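Local structure of Alpha/beta hydrolase fold-3 domain-containing protein (Enterococcus faecalis, 2QRU) at residues V30-G35 with D45-L50; T72-I77 with G106-L111; E141-L146 with L174-S179. The protein is of unknown function but has the alpha/beta hydrolase fold and probably acts as a hydrolase. One frame throughout, in Å; residues are numbered along the deposited sequence.

Contact 1. Residues V30-G35 with D45-L50. With EDO (1,2-ethanediol), chain G; EDO (1,2-ethanediol), chain E.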
loop_
_atom_site.group_PDB
_atom_site.type_symbol
_atom_site.label_atom_id
_atom_site.label_comp_id
_atom_site.label_asym_id
_atom_site.label_seq_id
_atom_site.Cartn_x
_atom_site.Cartn_y
_atom_site.Cartn_z
ATOM N N VAL A 30 6.852 8.898 -7.937
ATOM C CA VAL A 30 6.311 8.217 -6.746
ATOM C C VAL A 30 5.643 6.947 -7.177
ATOM O O VAL A 30 4.801 6.968 -8.100
ATOM C CB VAL A 30 5.281 9.081 -6.005
ATOM C CG1 VAL A 30 4.555 8.278 -4.924
ATOM C CG2 VAL A 30 5.970 10.248 -5.360
ATOM N N VAL A 31 6.010 5.847 -6.515
ATOM C CA VAL A 31 5.385 4.558 -6.829
ATOM C C VAL A 31 4.246 4.366 -5.834
ATOM O O VAL A 31 4.470 4.432 -4.616
ATOM C CB VAL A 31 6.385 3.382 -6.747
ATOM C CG1 VAL A 31 5.675 2.065 -7.113
ATOM C CG2 VAL A 31 7.572 3.643 -7.688
ATOM N N TYR A 32 3.029 4.159 -6.347
ATOM C CA TYR A 32 1.851 4.021 -5.509
ATOM C C TYR A 32 1.413 2.552 -5.420
ATOM O O TYR A 32 1.212 1.903 -6.465
ATOM C CB TYR A 32 0.706 4.855 -6.068
ATOM C CG TYR A 32 -0.609 4.590 -5.388
ATOM C CD1 TYR A 32 -0.841 5.077 -4.100
ATOM C CD2 TYR A 32 -1.617 3.845 -6.023
ATOM C CE1 TYR A 32 -2.050 4.849 -3.446
ATOM C CE2 TYR A 32 -2.843 3.592 -5.384
ATOM C CZ TYR A 32 -3.046 4.092 -4.091
ATOM O OH TYR A 32 -4.233 3.859 -3.427
ATOM N N LEU A 33 1.235 2.071 -4.186
ATOM C CA LEU A 33 0.774 0.690 -3.897
ATOM C C LEU A 33 -0.623 0.704 -3.290
ATOM O O LEU A 33 -0.822 1.228 -2.170
ATOM C CB LEU A 33 1.746 -0.037 -2.956
ATOM C CG LEU A 33 3.167 -0.088 -3.518
ATOM C CD1 LEU A 33 4.106 -0.723 -2.523
ATOM C CD2 LEU A 33 3.219 -0.848 -4.875
ATOM N N HIS A 34 -1.567 0.081 -3.994
ATOM C CA HIS A 34 -2.997 0.197 -3.681
ATOM C C HIS A 34 -3.430 -0.606 -2.422
ATOM O O HIS A 34 -2.637 -1.358 -1.836
ATOM C CB HIS A 34 -3.832 -0.229 -4.904
ATOM C CG HIS A 34 -3.728 -1.695 -5.247
ATOM N ND1 HIS A 34 -4.340 -2.683 -4.502
ATOM C CD2 HIS A 34 -3.100 -2.329 -6.265
ATOM C CE1 HIS A 34 -4.126 -3.866 -5.068
ATOM N NE2 HIS A 34 -3.362 -3.683 -6.133
ATOM N N GLY A 35 -4.688 -0.429 -2.008
ATOM C CA GLY A 35 -5.235 -1.130 -0.848
ATOM C C GLY A 35 -5.929 -2.441 -1.222
ATOM O O GLY A 35 -5.918 -2.842 -2.398
ATOM N N ASP A 45 -7.488 2.213 -7.779
ATOM C CA ASP A 45 -8.182 2.824 -6.631
ATOM C C ASP A 45 -7.594 4.188 -6.274
ATOM O O ASP A 45 -8.098 4.863 -5.381
ATOM C CB ASP A 45 -8.265 1.912 -5.386
ATOM C CG ASP A 45 -6.936 1.776 -4.641
ATOM O OD1 ASP A 45 -5.991 2.562 -4.891
ATOM O OD2 ASP A 45 -6.856 0.900 -3.752
ATOM N N LEU A 46 -6.525 4.579 -6.966
ATOM C CA LEU A 46 -5.802 5.813 -6.623
ATOM C C LEU A 46 -6.742 7.010 -6.805
ATOM O O LEU A 46 -7.227 7.265 -7.923
ATOM C CB LEU A 46 -4.576 5.961 -7.502
ATOM C CG LEU A 46 -3.811 7.295 -7.409
ATOM C CD1 LEU A 46 -3.280 7.580 -5.987
ATOM C CD2 LEU A 46 -2.683 7.303 -8.423
ATOM N N PRO A 47 -7.063 7.721 -5.702
ATOM C CA PRO A 47 -7.931 8.893 -5.862
ATOM C C PRO A 47 -7.316 10.006 -6.720
ATOM O O PRO A 47 -6.100 10.278 -6.617
ATOM C CB PRO A 47 -8.111 9.404 -4.433
ATOM C CG PRO A 47 -7.906 8.179 -3.578
ATOM C CD PRO A 47 -6.757 7.463 -4.278
ATOM N N GLU A 48 -8.179 10.624 -7.538
ATOM C CA GLU A 48 -7.786 11.731 -8.396
ATOM C C GLU A 48 -7.018 12.785 -7.571
ATOM O O GLU A 48 -5.982 13.320 -8.014
ATOM C CB GLU A 48 -9.033 12.354 -9.048
ATOM C CG GLU A 48 -8.769 13.662 -9.789
ATOM C CD GLU A 48 -7.840 13.512 -10.992
ATOM O OE1 GLU A 48 -7.762 12.401 -11.562
ATOM O OE2 GLU A 48 -7.210 14.530 -11.387
ATOM N N GLU A 49 -7.517 13.075 -6.372
ATOM C CA GLU A 49 -6.964 14.158 -5.556
ATOM C C GLU A 49 -5.561 13.822 -5.068
ATOM O O GLU A 49 -4.691 14.727 -4.959
ATOM C CB GLU A 49 -7.853 14.477 -4.357
ATOM C CG GLU A 49 -9.190 15.074 -4.691
ATOM C CD GLU A 49 -10.227 14.044 -5.105
ATOM O OE1 GLU A 49 -9.923 12.833 -5.188
ATOM O OE2 GLU A 49 -11.358 14.473 -5.390
ATOM N N LEU A 50 -5.339 12.540 -4.754
ATOM C CA LEU A 50 -4.019 12.122 -4.288
ATOM C C LEU A 50 -3.045 12.098 -5.464
ATOM O O LEU A 50 -1.894 12.562 -5.361
ATOM C CB LEU A 50 -4.093 10.761 -3.587
ATOM C CG LEU A 50 -2.778 10.199 -3.037
ATOM C CD1 LEU A 50 -2.078 11.200 -2.068
ATOM C CD2 LEU A 50 -3.094 8.865 -2.360
HETATM C C1 EDO G . -9.896 -0.311 -2.870
HETATM O O1 EDO G . -9.214 0.201 -1.707
HETATM C C2 EDO G . -9.096 -1.542 -3.327
HETATM O O2 EDO G . -8.186 -1.324 -4.411
HETATM C C1 EDO E . -7.400 18.053 -7.730
HETATM O O1 EDO E . -7.520 17.924 -6.309
HETATM C C2 EDO E . -8.164 16.937 -8.435
HETATM O O2 EDO E . -7.826 16.947 -9.837
#

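Contact 2. Residues T72-I77 with G106-L111. With EDO (1,2-ethanediol), chain F.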
loop_
_atom_site.group_PDB
_atom_site.type_symbol
_atom_site.label_atom_id
_atom_site.label_comp_id
_atom_site.label_asym_id
_atom_site.label_seq_id
_atom_site.Cartn_x
_atom_site.Cartn_y
_atom_site.Cartn_z
ATOM N N THR A 72 -1.481 -16.183 -4.466
ATOM C CA THR A 72 -0.050 -16.055 -4.225
ATOM C C THR A 72 0.128 -15.689 -2.745
ATOM O O THR A 72 -0.585 -14.814 -2.250
ATOM C CB THR A 72 0.562 -14.948 -5.108
ATOM O OG1 THR A 72 0.347 -15.269 -6.497
ATOM C CG2 THR A 72 2.043 -14.814 -4.849
ATOM N N LYS A 73 1.043 -16.378 -2.049
ATOM C CA LYS A 73 1.260 -16.187 -0.595
ATOM C C LYS A 73 2.121 -14.955 -0.320
ATOM O O LYS A 73 2.829 -14.495 -1.213
ATOM C CB LYS A 73 1.888 -17.444 0.040
ATOM C CG LYS A 73 1.036 -18.706 -0.134
ATOM C CD LYS A 73 -0.452 -18.412 0.096
ATOM C CE LYS A 73 -1.257 -19.707 0.076
ATOM N NZ LYS A 73 -2.719 -19.464 -0.003
ATOM N N ILE A 74 2.057 -14.406 0.892
ATOM C CA ILE A 74 2.671 -13.085 1.135
ATOM C C ILE A 74 4.174 -13.087 0.868
ATOM O O ILE A 74 4.704 -12.130 0.294
ATOM C CB ILE A 74 2.401 -12.561 2.550
ATOM C CG1 ILE A 74 0.941 -12.115 2.681
ATOM C CG2 ILE A 74 3.345 -11.364 2.874
ATOM C CD1 ILE A 74 0.636 -11.437 4.046
ATOM N N ASP A 75 4.860 -14.147 1.297
ATOM C CA ASP A 75 6.301 -14.247 1.063
ATOM C C ASP A 75 6.572 -14.043 -0.436
ATOM O O ASP A 75 7.463 -13.297 -0.802
ATOM C CB ASP A 75 6.912 -15.572 1.598
ATOM C CG ASP A 75 6.344 -16.830 0.922
ATOM O OD1 ASP A 75 5.165 -16.827 0.503
ATOM O OD2 ASP A 75 7.084 -17.841 0.820
ATOM N N HIS A 76 5.772 -14.689 -1.286
ATOM C CA HIS A 76 5.949 -14.620 -2.737
ATOM C C HIS A 76 5.530 -13.237 -3.292
ATOM O O HIS A 76 6.193 -12.685 -4.183
ATOM C CB HIS A 76 5.150 -15.758 -3.375
ATOM C CG HIS A 76 5.487 -16.016 -4.813
ATOM N ND1 HIS A 76 5.879 -17.256 -5.271
ATOM C CD2 HIS A 76 5.474 -15.203 -5.897
ATOM C CE1 HIS A 76 6.095 -17.195 -6.575
ATOM N NE2 HIS A 76 5.854 -15.960 -6.980
ATOM N N ILE A 77 4.437 -12.687 -2.760
ATOM C CA ILE A 77 3.975 -11.352 -3.141
ATOM C C ILE A 77 5.119 -10.348 -2.932
ATOM O O ILE A 77 5.399 -9.520 -3.809
ATOM C CB ILE A 77 2.729 -10.891 -2.318
ATOM C CG1 ILE A 77 1.515 -11.779 -2.636
ATOM C CG2 ILE A 77 2.412 -9.362 -2.628
ATOM C CD1 ILE A 77 0.310 -11.527 -1.754
ATOM N N GLY A 106 -1.120 -1.672 1.056
ATOM C CA GLY A 106 -0.061 -1.017 0.276
ATOM C C GLY A 106 1.009 -0.338 1.151
ATOM O O GLY A 106 2.165 -0.258 0.745
ATOM N N GLY A 107 0.625 0.172 2.327
ATOM C CA GLY A 107 1.622 0.744 3.264
ATOM C C GLY A 107 2.558 -0.323 3.821
ATOM O O GLY A 107 3.765 -0.108 3.948
ATOM N N TYR A 108 1.987 -1.478 4.185
ATOM C CA TYR A 108 2.797 -2.607 4.640
ATOM C C TYR A 108 3.767 -3.026 3.516
ATOM O O TYR A 108 4.997 -3.217 3.753
ATOM C CB TYR A 108 1.869 -3.753 5.024
ATOM C CG TYR A 108 2.627 -5.023 5.362
ATOM C CD1 TYR A 108 3.328 -5.153 6.559
ATOM C CD2 TYR A 108 2.663 -6.095 4.468
ATOM C CE1 TYR A 108 4.053 -6.352 6.877
ATOM C CE2 TYR A 108 3.369 -7.283 4.766
ATOM C CZ TYR A 108 4.064 -7.408 5.983
ATOM O OH TYR A 108 4.793 -8.553 6.318
ATOM N N LEU A 109 3.235 -3.178 2.307
ATOM C CA LEU A 109 4.034 -3.565 1.151
ATOM C C LEU A 109 5.146 -2.544 0.920
ATOM O O LEU A 109 6.304 -2.926 0.746
ATOM C CB LEU A 109 3.144 -3.747 -0.093
ATOM C CG LEU A 109 2.204 -4.959 -0.047
ATOM C CD1 LEU A 109 1.284 -4.867 -1.295
ATOM C CD2 LEU A 109 2.956 -6.333 0.063
HETATM N N MSE A 110 4.809 -1.257 0.983
HETATM C CA MSE A 110 5.801 -0.193 0.802
HETATM C C MSE A 110 6.970 -0.294 1.799
HETATM O O MSE A 110 8.183 -0.174 1.456
HETATM C CB MSE A 110 5.129 1.174 0.982
HETATM C CG MSE A 110 6.161 2.316 1.192
HETATM SE SE MSE A 110 5.115 3.959 1.475
HETATM C CE MSE A 110 4.666 3.621 3.363
ATOM N N LEU A 111 6.614 -0.548 3.058
ATOM C CA LEU A 111 7.629 -0.613 4.110
ATOM C C LEU A 111 8.516 -1.856 3.959
ATOM O O LEU A 111 9.750 -1.787 4.098
ATOM C CB LEU A 111 6.974 -0.533 5.488
ATOM C CG LEU A 111 6.318 0.836 5.746
ATOM C CD1 LEU A 111 5.375 0.745 6.976
ATOM C CD2 LEU A 111 7.371 1.927 5.944
HETATM C C1 EDO F . 10.290 -17.358 3.357
HETATM O O1 EDO F . 9.605 -17.796 2.173
HETATM C C2 EDO F . 9.299 -16.596 4.232
HETATM O O2 EDO F . 9.780 -16.424 5.573
#

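Contact 3. Residues E141-L146 with L174-S179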
loop_
_atom_site.group_PDB
_atom_site.type_symbol
_atom_site.label_atom_id
_atom_site.label_comp_id
_atom_site.label_asym_id
_atom_site.label_seq_id
_atom_site.Cartn_x
_atom_site.Cartn_y
_atom_site.Cartn_z
ATOM N N GLU A 141 -6.140 -10.716 16.198
ATOM C CA GLU A 141 -7.227 -10.114 16.993
ATOM C C GLU A 141 -8.561 -10.221 16.222
ATOM O O GLU A 141 -8.589 -9.996 15.005
ATOM C CB GLU A 141 -6.928 -8.614 17.298
ATOM C CG GLU A 141 -5.606 -8.280 18.080
ATOM C CD GLU A 141 -5.079 -6.802 17.924
ATOM O OE1 GLU A 141 -5.859 -5.828 17.752
ATOM O OE2 GLU A 141 -3.845 -6.605 17.989
ATOM N N PRO A 142 -9.671 -10.568 16.918
ATOM C CA PRO A 142 -11.003 -10.517 16.291
ATOM C C PRO A 142 -11.382 -9.098 15.835
ATOM O O PRO A 142 -11.154 -8.119 16.555
ATOM C CB PRO A 142 -11.943 -11.022 17.398
ATOM C CG PRO A 142 -11.167 -10.867 18.687
ATOM C CD PRO A 142 -9.735 -11.048 18.317
ATOM N N ARG A 143 -11.904 -9.003 14.616
ATOM C CA ARG A 143 -12.407 -7.747 14.064
ATOM C C ARG A 143 -13.782 -7.999 13.450
ATOM O O ARG A 143 -14.005 -9.023 12.781
ATOM C CB ARG A 143 -11.460 -7.199 12.997
ATOM C CG ARG A 143 -10.106 -6.724 13.536
ATOM C CD ARG A 143 -9.118 -6.460 12.408
ATOM N NE ARG A 143 -8.817 -7.664 11.621
ATOM C CZ ARG A 143 -8.179 -7.645 10.455
ATOM N NH1 ARG A 143 -7.784 -6.484 9.931
ATOM N NH2 ARG A 143 -7.933 -8.782 9.808
ATOM N N LYS A 144 -14.720 -7.099 13.713
ATOM C CA LYS A 144 -16.005 -7.144 13.033
ATOM C C LYS A 144 -16.029 -5.909 12.148
ATOM O O LYS A 144 -16.032 -4.769 12.636
ATOM C CB LYS A 144 -17.184 -7.209 14.027
ATOM C CG LYS A 144 -18.567 -7.545 13.414
ATOM C CD LYS A 144 -18.530 -8.724 12.425
ATOM C CE LYS A 144 -18.354 -10.074 13.115
ATOM N NZ LYS A 144 -18.001 -11.164 12.148
ATOM N N LEU A 145 -15.970 -6.158 10.841
ATOM C CA LEU A 145 -15.875 -5.108 9.834
ATOM C C LEU A 145 -17.144 -5.104 8.971
ATOM O O LEU A 145 -17.664 -4.032 8.621
ATOM C CB LEU A 145 -14.606 -5.295 8.987
ATOM C CG LEU A 145 -13.305 -5.538 9.772
ATOM C CD1 LEU A 145 -12.126 -5.958 8.880
ATOM C CD2 LEU A 145 -12.946 -4.336 10.644
ATOM N N LEU A 146 -17.624 -6.299 8.626
ATOM C CA LEU A 146 -18.935 -6.484 8.017
ATOM C C LEU A 146 -19.814 -7.260 8.978
ATOM O O LEU A 146 -19.488 -8.393 9.338
ATOM C CB LEU A 146 -18.835 -7.260 6.700
ATOM C CG LEU A 146 -18.341 -6.565 5.428
ATOM C CD1 LEU A 146 -18.333 -7.577 4.302
ATOM C CD2 LEU A 146 -19.200 -5.347 5.045
ATOM N N LEU A 174 -15.382 -9.627 -1.348
ATOM C CA LEU A 174 -16.059 -10.577 -0.461
ATOM C C LEU A 174 -15.147 -11.698 0.033
ATOM O O LEU A 174 -15.354 -12.223 1.129
ATOM C CB LEU A 174 -17.317 -11.175 -1.120
ATOM C CG LEU A 174 -18.485 -10.215 -1.343
ATOM C CD1 LEU A 174 -19.756 -10.932 -1.746
ATOM C CD2 LEU A 174 -18.710 -9.331 -0.114
ATOM N N LEU A 175 -14.166 -12.083 -0.780
ATOM C CA LEU A 175 -13.267 -13.175 -0.399
ATOM C C LEU A 175 -12.437 -12.739 0.803
ATOM O O LEU A 175 -12.212 -13.506 1.748
ATOM C CB LEU A 175 -12.361 -13.575 -1.571
ATOM C CG LEU A 175 -11.473 -14.816 -1.368
ATOM C CD1 LEU A 175 -12.286 -16.090 -1.181
ATOM C CD2 LEU A 175 -10.514 -14.957 -2.539
ATOM N N TYR A 176 -11.998 -11.486 0.752
ATOM C CA TYR A 176 -11.271 -10.869 1.846
ATOM C C TYR A 176 -12.092 -10.909 3.141
ATOM O O TYR A 176 -11.638 -11.421 4.172
ATOM C CB TYR A 176 -10.917 -9.431 1.459
ATOM C CG TYR A 176 -10.173 -8.684 2.537
ATOM C CD1 TYR A 176 -8.978 -9.182 3.059
ATOM C CD2 TYR A 176 -10.670 -7.480 3.039
ATOM C CE1 TYR A 176 -8.269 -8.471 4.062
ATOM C CE2 TYR A 176 -9.999 -6.786 4.043
ATOM C CZ TYR A 176 -8.806 -7.274 4.542
ATOM O OH TYR A 176 -8.171 -6.550 5.526
ATOM N N HIS A 177 -13.317 -10.397 3.083
ATOM C CA HIS A 177 -14.132 -10.335 4.279
ATOM C C HIS A 177 -14.606 -11.687 4.768
ATOM O O HIS A 177 -14.733 -11.899 5.983
ATOM C CB HIS A 177 -15.234 -9.307 4.125
ATOM C CG HIS A 177 -14.707 -7.918 4.157
ATOM N ND1 HIS A 177 -14.491 -7.239 5.334
ATOM C CD2 HIS A 177 -14.265 -7.108 3.167
ATOM C CE1 HIS A 177 -13.971 -6.056 5.069
ATOM N NE2 HIS A 177 -13.827 -5.950 3.760
ATOM N N TYR A 178 -14.825 -12.609 3.829
ATOM C CA TYR A 178 -15.086 -14.003 4.157
ATOM C C TYR A 178 -13.919 -14.604 4.959
ATOM O O TYR A 178 -14.136 -15.220 6.005
ATOM C CB TYR A 178 -15.339 -14.810 2.876
ATOM C CG TYR A 178 -15.617 -16.284 3.108
ATOM C CD1 TYR A 178 -16.885 -16.716 3.496
ATOM C CD2 TYR A 178 -14.620 -17.242 2.924
ATOM C CE1 TYR A 178 -17.157 -18.067 3.704
ATOM C CE2 TYR A 178 -14.882 -18.607 3.135
ATOM C CZ TYR A 178 -16.151 -19.005 3.521
ATOM O OH TYR A 178 -16.424 -20.339 3.725
ATOM N N SER A 179 -12.687 -14.401 4.484
ATOM C CA SER A 179 -11.532 -15.013 5.137
ATOM C C SER A 179 -11.380 -14.471 6.557
ATOM O O SER A 179 -11.055 -15.226 7.470
ATOM C CB SER A 179 -10.244 -14.857 4.321
ATOM O OG SER A 179 -9.754 -13.520 4.305
HETATM O O HOH W 1 -6.509 -7.399 7.615
#

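Contact 1. Residues V30-G35 with D45-L50
His34 and Asp45 are the closest backbone points here, their CA atoms 6.5 Å apart, where the end of strand 28-33 passes the turn that leads into helix 48-55. This is the first leg of a beta-alpha-beta crossover: the strand is hydrogen-bonded in parallel to strands 59-64 and 98-103, and Tyr32 stands out from it toward the incoming loop. With CG anti to the backbone N (chi1 171°), the tyrosine swings its ring over to Leu46. Leu46 CD1 sits 3.8 Å from the ring centroid, only 3° off the normal, a CH-pi contact square over that face, while Leu46 CB comes within 3.6 Å of Tyr32 CE2. Leu50 CD2 approaches Tyr32 CE1 more loosely. At the phenolic end, Tyr32 OH donates to Asp45 OD1 at 2.6 Å; the oxygen is met on its syn side but 27° out of the carboxylate plane. The second oxygen, OD2, takes the backbone: Gly35 N gives it a hydrogen bond of 3.1 Å, on its syn lone pair, and O2 of an ethanediol, probably from the crystallisation liquor, also donates to it. His34 turns its ring away, donating from ND1 to Gly35 O at 2.6 Å. His34 and Gly35 begin a His-Gly-Gly-Gly sequence, which in hormone-sensitive-lipase relatives contributes backbone amides to the oxyanion hole, and a bound phosphate, probably of the same origin, lies near Gly35. One carboxylate thus holds both a tyrosine hydroxyl and the backbone amide of Gly35, which probably helps hold the start of the putative oxyanion loop beside the strand end.

Contact 2. Residues T72-I77 with G106-L111
Ile77 and Leu109 meet through methyl groups, Ile77 CG2 lying 4.1 Å from Leu109 CD2, and their side chains cross at about a right angle. The two residues belong to helices 74-93 and 105-119 of the alpha/beta hydrolase fold, the second of which starts within the probable nucleophile elbow, Gly106 being the last glycine of its Gly-x-Ser-x-Gly sequence. One turn back toward the start of helix 74-93, Ile74 makes the other touch: its CG2 comes to the edge of the Tyr108 ring, near the ring plane, at 4.5 Å from Tyr108 CE2. Both contacts are purely apolar and rather loose, and the backbones stay well apart, with 8.9 Å between the CA atoms of Ile77 and Leu109. Side-chain reach therefore spans the gap. In Ile77 the CG2 branch is anti to the backbone N, which sends this methyl out to the leucine, and Leu109, though its CB does not aim straight across, brings its branched end closer.

Further out, each partner is hemmed in by the rest of the fold. Leu109 also packs on Leu78 and Leu81 of helix 74-93, on Leu33 of the neighbouring strand 28-33, and on Tyr66, while Ile74 touches Met38 and Leu136. Lys73 stands at the N-cap position of helix 74-93, and its carbonyl oxygen accepts the first-turn bond from Ile77 N at 2.9 Å; in the facing helix Met110 N, of a selenomethionine, donates to Gly106 O at 2.8 Å. The Tyr108 ring meets that of Tyr133 with the planes about 20° apart, and its phenolic oxygen, Tyr108 OH, is hydrogen-bonded to the carbonyl oxygen of Tyr200.

Contact 3. Residues E141-L146 with L174-S179
Within the long connection between strands 127-130 and 213-218, Leu145 and Leu146 of an irregular loop fold onto His177 of helix 173-181. The imidazole is the centre of the contact. Leu146 lies over one of its faces: CG is 4.2 Å from the centroid of the His177 ring, 27° off the normal, a CH-pi approach made from beside the ring centre. Its CD1 methyl extends to the base of the histidine side chain, 3.6 Å from His177 CB, and the two side chains cross at about a right angle. Leu145 comes instead to the ring edge, where its CB is 4.0 Å from His177 CE1. On the face opposite Leu146 lies Tyr176 CD2, offset toward the rim, so the imidazole is layered between a leucine and a tyrosine. The His177 torsion (chi1 -72°) sets CG anti to the carbonyl carbon and aims the ring at the loop.

Alpha/beta hydrolases commonly carry their cap in the connection after this strand, and this one is consistent with a cap; Tyr176 comes close to a bound phosphate. The polar side of the contact is relayed by water. Arg143 NH1 donates to it at 2.8 Å, in the guanidinium plane, and the same water is 2.8 Å from Tyr176 OH in a hydrogen bond of undecided direction. Arg143 NH1 is also bonded to the carbonyl oxygen of Glu223, which ties the loop to a segment beyond strand 213-218. Within the helix, Ser179 OG turns back to donate to Tyr176 O at 2.8 Å.

Contacts 1 and 2 share the core of the fold and touch directly: Leu33 CD1, on the strand of contact 1, is 3.6 Å from Met110 N in the helix of contact 2, although their centres are 16 Å apart. Contact 3 stands off in the cap-like connection, its nearest atoms about 8 Å from contact 1 and about 9 Å from contact 2. Each sends a residue near the probable catalytic triad of Ser104, His249 and Asp221: Gly35, Tyr108 and Tyr176, none of them touching it. Contact 2 includes Gly106 of the elbow, whereas Gly35 and Tyr176 lie about 4 Å from bound phosphate, probably from the crystallisation liquor, though it may mark the pocket.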